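Local atomic coordinates of glucoamylase (Thermoanaerobacterium thermosaccharolyticum, PDB entry 1LF6), a protein that hydrolyses terminal alpha-1,4-linked glucose units one after another from the non-reducing ends of starch-like chains, probably releasing them as beta-D-glucose. Residues A33-Q38 against S320-W325; I634-W639 against D647-L652. All blocks are in the same frame, centred on the assembly; numbering follows the deposited sequence.

Contact 1 and contact 2 lie with their centres 8 Å apart in the buried zone where the N-terminal beta domain meets the loops of the catalytic helical barrel. They touch directly: Ala35 O and Ser650 OG are 2.7 Å apart, as are Ser320 OG and Pro651 O, both probable hydrogen bonds. The segment 647-652 thus lies against both halves of contact 1. Both contacts border the presumed active site. Trp325, which probably binds substrate, belongs to contact 1, and its side chain is about 4 Å from that of Ser648. The side chains of Pro324 and Glu636 are about 11 and 9 Å from that of Glu438, the likely proton donor.

Contact 1 (A33-Q38 against S320-W325)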
loop_
_atom_site.group_PDB
_atom_site.type_symbol
_atom_site.label_atom_id
_atom_site.label_comp_id
_atom_site.label_asym_id
_atom_site.label_seq_id
_atom_site.Cartn_x
_atom_site.Cartn_y
_atom_site.Cartn_z
ATOM N N ALA A 33 0.768 -10.688 8.864
ATOM C CA ALA A 33 1.921 -9.980 9.412
ATOM C C ALA A 33 1.670 -8.487 9.618
ATOM O O ALA A 33 0.721 -7.917 9.081
ATOM C CB ALA A 33 3.133 -10.177 8.493
ATOM N N SER A 34 2.539 -7.861 10.406
ATOM C CA SER A 34 2.444 -6.437 10.679
ATOM C C SER A 34 2.402 -5.680 9.353
ATOM O O SER A 34 3.145 -6.003 8.419
ATOM C CB SER A 34 3.651 -5.976 11.494
ATOM O OG SER A 34 3.676 -4.567 11.611
ATOM N N ALA A 35 1.537 -4.672 9.279
ATOM C CA ALA A 35 1.385 -3.873 8.069
ATOM C C ALA A 35 2.509 -2.855 7.862
ATOM O O ALA A 35 2.600 -2.236 6.800
ATOM C CB ALA A 35 0.030 -3.167 8.076
ATOM N N GLN A 36 3.349 -2.667 8.876
ATOM C CA GLN A 36 4.486 -1.749 8.769
ATOM C C GLN A 36 5.559 -2.525 8.006
ATOM O O GLN A 36 6.103 -3.517 8.502
ATOM C CB GLN A 36 4.981 -1.342 10.167
ATOM C CG GLN A 36 6.424 -0.851 10.233
ATOM C CD GLN A 36 6.690 0.435 9.445
ATOM O OE1 GLN A 36 7.837 0.868 9.345
ATOM N NE2 GLN A 36 5.638 1.046 8.887
ATOM N N LYS A 37 5.852 -2.076 6.790
ATOM C CA LYS A 37 6.817 -2.768 5.957
ATOM C C LYS A 37 8.169 -2.092 5.821
ATOM O O LYS A 37 8.261 -0.875 5.674
ATOM C CB LYS A 37 6.223 -2.994 4.558
ATOM C CG LYS A 37 4.879 -3.704 4.557
ATOM C CD LYS A 37 4.958 -5.057 5.243
ATOM C CE LYS A 37 3.633 -5.794 5.145
ATOM N NZ LYS A 37 3.648 -7.085 5.900
ATOM N N GLN A 38 9.217 -2.908 5.860
ATOM C CA GLN A 38 10.591 -2.432 5.709
ATOM C C GLN A 38 10.873 -2.290 4.226
ATOM O O GLN A 38 11.781 -1.564 3.821
ATOM C CB GLN A 38 11.575 -3.440 6.306
ATOM C CG GLN A 38 11.633 -3.451 7.817
ATOM C CD GLN A 38 12.505 -4.572 8.331
ATOM O OE1 GLN A 38 12.193 -5.745 8.142
ATOM N NE2 GLN A 38 13.609 -4.220 8.979
ATOM N N SER A 320 -2.446 -0.096 -1.089
ATOM C CA SER A 320 -1.288 -0.450 -0.280
ATOM C C SER A 320 -1.042 -1.951 -0.305
ATOM O O SER A 320 -1.978 -2.745 -0.194
ATOM C CB SER A 320 -1.491 0.001 1.166
ATOM O OG SER A 320 -0.369 -0.359 1.957
ATOM N N LEU A 321 0.219 -2.344 -0.450
ATOM C CA LEU A 321 0.544 -3.760 -0.478
ATOM C C LEU A 321 0.750 -4.269 0.947
ATOM O O LEU A 321 1.788 -4.832 1.271
ATOM C CB LEU A 321 1.803 -4.004 -1.322
ATOM C CG LEU A 321 2.049 -5.450 -1.774
ATOM C CD1 LEU A 321 0.869 -5.953 -2.605
ATOM C CD2 LEU A 321 3.329 -5.511 -2.591
ATOM N N SER A 322 -0.243 -4.048 1.799
ATOM C CA SER A 322 -0.178 -4.501 3.177
ATOM C C SER A 322 -1.574 -4.800 3.697
ATOM O O SER A 322 -2.566 -4.524 3.028
ATOM C CB SER A 322 0.487 -3.446 4.071
ATOM O OG SER A 322 -0.299 -2.270 4.179
ATOM N N ILE A 323 -1.635 -5.371 4.893
ATOM C CA ILE A 323 -2.894 -5.705 5.540
ATOM C C ILE A 323 -2.864 -5.039 6.912
ATOM O O ILE A 323 -2.478 -5.660 7.902
ATOM C CB ILE A 323 -3.031 -7.227 5.700
ATOM C CG1 ILE A 323 -2.962 -7.887 4.322
ATOM C CG2 ILE A 323 -4.332 -7.565 6.415
ATOM C CD1 ILE A 323 -2.879 -9.387 4.361
ATOM N N PRO A 324 -3.275 -3.763 6.984
ATOM C CA PRO A 324 -3.291 -2.998 8.236
ATOM C C PRO A 324 -3.717 -3.772 9.475
ATOM O O PRO A 324 -4.703 -4.510 9.460
ATOM C CB PRO A 324 -4.217 -1.818 7.921
ATOM C CG PRO A 324 -5.047 -2.310 6.775
ATOM C CD PRO A 324 -4.040 -3.057 5.947
ATOM N N TRP A 325 -2.946 -3.597 10.544
ATOM C CA TRP A 325 -3.218 -4.262 11.809
ATOM C C TRP A 325 -3.428 -5.755 11.580
ATOM O O TRP A 325 -4.223 -6.398 12.271
ATOM C CB TRP A 325 -4.451 -3.629 12.461
ATOM C CG TRP A 325 -4.292 -2.147 12.650
ATOM C CD1 TRP A 325 -3.442 -1.518 13.517
ATOM C CD2 TRP A 325 -4.956 -1.106 11.916
ATOM N NE1 TRP A 325 -3.532 -0.156 13.366
ATOM C CE2 TRP A 325 -4.453 0.127 12.392
ATOM C CE3 TRP A 325 -5.926 -1.096 10.902
ATOM C CZ2 TRP A 325 -4.887 1.360 11.889
ATOM C CZ3 TRP A 325 -6.357 0.133 10.399
ATOM C CH2 TRP A 325 -5.836 1.343 10.896
HETATM O O HOH W 1 0.386 -6.676 6.298
#
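Ala35 sets its methyl directly against the backbone of Pro324, CB lying 3.3 Å from Pro324 CA, yet no direct hydrogen bond joins 33-38 to 320-325; the polar link is a water. That water accepts from Ile323 N at 2.8 Å and can donate to Ala33 O, 3.1 Å away. Lys37 NZ adds a weak bond to it, so that the water joins both backbones and the ammonium group. Lys37 reaches this spot by folding back along its own segment: a bend at chi2 (-58°) turns the chain, and NZ bonds to Ser34 O at 2.8 Å, tilted 25° from the carbonyl plane. The ammonium group also forms a salt bridge with Glu61, while CE passes 4.1 Å from Ser322 CB. The contact joins the two domains of a bacterial family 15 glucoamylase: 33-38 leads into strand 39-42 of the beta-sandwich domain, whereas 320-325 connects helices 296-306 and 342-355 of the (alpha/alpha) barrel. Leu321, at the centre of an inverse gamma turn, reaches back to the sandwich at Thr53 and Tyr63. Next to it, Ser322 CB approaches Ala35 O to 3.7 Å. With chi1 at 66°, Ser322 OG lies between its own backbone N and carbonyl carbon and donates to Ser320 OG at 2.9 Å, while accepting from Ser650 N. Replacing Ser322 with a glycine would probably leave Ser650 N without this acceptor, Ser320 OG without its donor, and a gap beside the Ala35 carbonyl. At Trp325, a probable substrate-binding residue by analogy with a close relative, the CB bond points away from 33-38, and NE1 bonds to Glu583.

Contact 2 (I634-W639 against D647-L652); sequences ISEQVW and DSASPL
Leu652 N donates to Ile634 O at 3.0 Å and Glu636 N to Ala649 O at 2.8 Å, both nearly along the C=O axis. A side chain supplies the third direct bond: Ser648 OG accepts from Gln637 N at 3.0 Å, bent to 137°, and also pairs with Thr646. A water adds an indirect link, accepting from Ala649 N and donating to Glu636 OE2. Within 634-639, Gln637 NE2 meets Glu636 OE2 on its anti side at 2.9 Å, and Ser635 OG donates to Gln637 O from well above the carbonyl plane. With Tyr337 bonded to OE1, the buried Glu636 carboxylate is gripped at both oxygens, which probably fixes its rotation. Apolar contact falls mainly to Leu652, whose CD2 rests 3.5 Å from Glu636 CA. With CG anti to the backbone N (chi1 172°), the extended Glu636 chain passes obliquely over Leu652, CB and CG both near CD2. Ser635 CB and Ser650 CB also meet, at 3.7 Å. A cis peptide joins Ser650 to Pro651, just before Leu652 at the N-cap of helix 653-668. These two limbs of one long loop between helices 618-627 and 653-668 are consistent with the loops lining the active-site end of an (alpha/alpha) barrel: the side chain of Ser648 lies about 4 Å from that of Trp325, the probable substrate binder.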
loop_
_atom_site.group_PDB
_atom_site.type_symbol
_atom_site.label_atom_id
_atom_site.label_comp_id
_atom_site.label_asym_id
_atom_site.label_seq_id
_atom_site.Cartn_x
_atom_site.Cartn_y
_atom_site.Cartn_z
ATOM N N ILE A 634 6.497 5.211 3.581
ATOM C CA ILE A 634 5.627 6.115 4.321
ATOM C C ILE A 634 4.325 5.397 4.655
ATOM O O ILE A 634 3.664 4.829 3.780
ATOM C CB ILE A 634 5.296 7.387 3.497
ATOM C CG1 ILE A 634 6.593 8.086 3.062
ATOM C CG2 ILE A 634 4.435 8.339 4.325
ATOM C CD1 ILE A 634 6.372 9.285 2.138
ATOM N N SER A 635 3.961 5.428 5.929
ATOM C CA SER A 635 2.736 4.786 6.373
ATOM C C SER A 635 1.561 5.740 6.239
ATOM O O SER A 635 1.731 6.933 6.005
ATOM C CB SER A 635 2.863 4.343 7.836
ATOM O OG SER A 635 2.908 5.468 8.702
ATOM N N GLU A 636 0.364 5.192 6.385
ATOM C CA GLU A 636 -0.855 5.972 6.323
ATOM C C GLU A 636 -0.925 6.893 7.543
ATOM O O GLU A 636 -1.342 8.049 7.440
ATOM C CB GLU A 636 -2.052 5.022 6.318
ATOM C CG GLU A 636 -3.407 5.689 6.453
ATOM C CD GLU A 636 -4.520 4.672 6.565
ATOM O OE1 GLU A 636 -5.000 4.200 5.515
ATOM O OE2 GLU A 636 -4.894 4.332 7.710
ATOM N N GLN A 637 -0.495 6.377 8.694
ATOM C CA GLN A 637 -0.542 7.136 9.941
ATOM C C GLN A 637 0.709 7.015 10.808
ATOM O O GLN A 637 1.399 5.998 10.770
ATOM C CB GLN A 637 -1.740 6.669 10.777
ATOM C CG GLN A 637 -3.083 6.774 10.081
ATOM C CD GLN A 637 -4.216 6.257 10.942
ATOM O OE1 GLN A 637 -4.328 6.608 12.117
ATOM N NE2 GLN A 637 -5.066 5.423 10.360
ATOM N N VAL A 638 0.973 8.058 11.600
ATOM C CA VAL A 638 2.102 8.094 12.529
ATOM C C VAL A 638 1.618 8.597 13.894
ATOM O O VAL A 638 0.614 9.311 13.982
ATOM C CB VAL A 638 3.244 9.039 12.042
ATOM C CG1 VAL A 638 3.802 8.543 10.710
ATOM C CG2 VAL A 638 2.729 10.465 11.926
ATOM N N TRP A 639 2.335 8.223 14.955
ATOM C CA TRP A 639 1.984 8.630 16.319
ATOM C C TRP A 639 2.269 10.105 16.577
ATOM O O TRP A 639 3.207 10.674 16.011
ATOM C CB TRP A 639 2.762 7.794 17.341
ATOM C CG TRP A 639 2.426 6.342 17.331
ATOM C CD1 TRP A 639 3.119 5.340 16.717
ATOM C CD2 TRP A 639 1.330 5.718 18.005
ATOM N NE1 TRP A 639 2.526 4.127 16.974
ATOM C CE2 TRP A 639 1.425 4.332 17.763
ATOM C CE3 TRP A 639 0.275 6.198 18.792
ATOM C CZ2 TRP A 639 0.505 3.417 18.281
ATOM C CZ3 TRP A 639 -0.642 5.281 19.306
ATOM C CH2 TRP A 639 -0.517 3.907 19.046
ATOM N N ASP A 647 0.518 0.968 13.311
ATOM C CA ASP A 647 0.443 -0.277 12.563
ATOM C C ASP A 647 -0.523 -0.140 11.388
ATOM O O ASP A 647 -1.060 -1.125 10.882
ATOM C CB ASP A 647 0.007 -1.442 13.450
ATOM C CG ASP A 647 0.530 -2.774 12.933
ATOM O OD1 ASP A 647 1.737 -3.048 13.134
ATOM O OD2 ASP A 647 -0.247 -3.531 12.299
ATOM N N SER A 648 -0.735 1.099 10.965
ATOM C CA SER A 648 -1.623 1.389 9.853
ATOM C C SER A 648 -0.985 0.890 8.562
ATOM O O SER A 648 0.171 0.451 8.552
ATOM C CB SER A 648 -1.865 2.895 9.766
ATOM O OG SER A 648 -0.631 3.581 9.642
ATOM N N ALA A 649 -1.742 0.957 7.475
ATOM C CA ALA A 649 -1.248 0.515 6.185
ATOM C C ALA A 649 0.057 1.219 5.803
ATOM O O ALA A 649 0.274 2.388 6.129
ATOM C CB ALA A 649 -2.311 0.772 5.109
ATOM N N SER A 650 0.927 0.476 5.130
ATOM C CA SER A 650 2.197 0.997 4.633
ATOM C C SER A 650 2.770 -0.050 3.681
ATOM O O SER A 650 2.715 -1.248 3.947
ATOM C CB SER A 650 3.181 1.253 5.769
ATOM O OG SER A 650 3.856 0.061 6.110
ATOM N N PRO A 651 3.294 0.391 2.533
ATOM C CA PRO A 651 3.324 1.798 2.110
ATOM C C PRO A 651 1.955 2.302 1.657
ATOM O O PRO A 651 1.216 1.568 0.998
ATOM C CB PRO A 651 4.341 1.787 0.959
ATOM C CG PRO A 651 4.209 0.398 0.393
ATOM C CD PRO A 651 4.108 -0.454 1.644
ATOM N N LEU A 652 1.603 3.537 2.021
ATOM C CA LEU A 652 0.332 4.109 1.569
ATOM C C LEU A 652 0.697 4.779 0.252
ATOM O O LEU A 652 1.323 5.841 0.232
ATOM C CB LEU A 652 -0.220 5.150 2.558
ATOM C CG LEU A 652 -1.593 5.726 2.185
ATOM C CD1 LEU A 652 -2.643 4.620 2.233
ATOM C CD2 LEU A 652 -1.986 6.840 3.133
HETATM O O HOH W 2 -4.409 1.676 7.982
#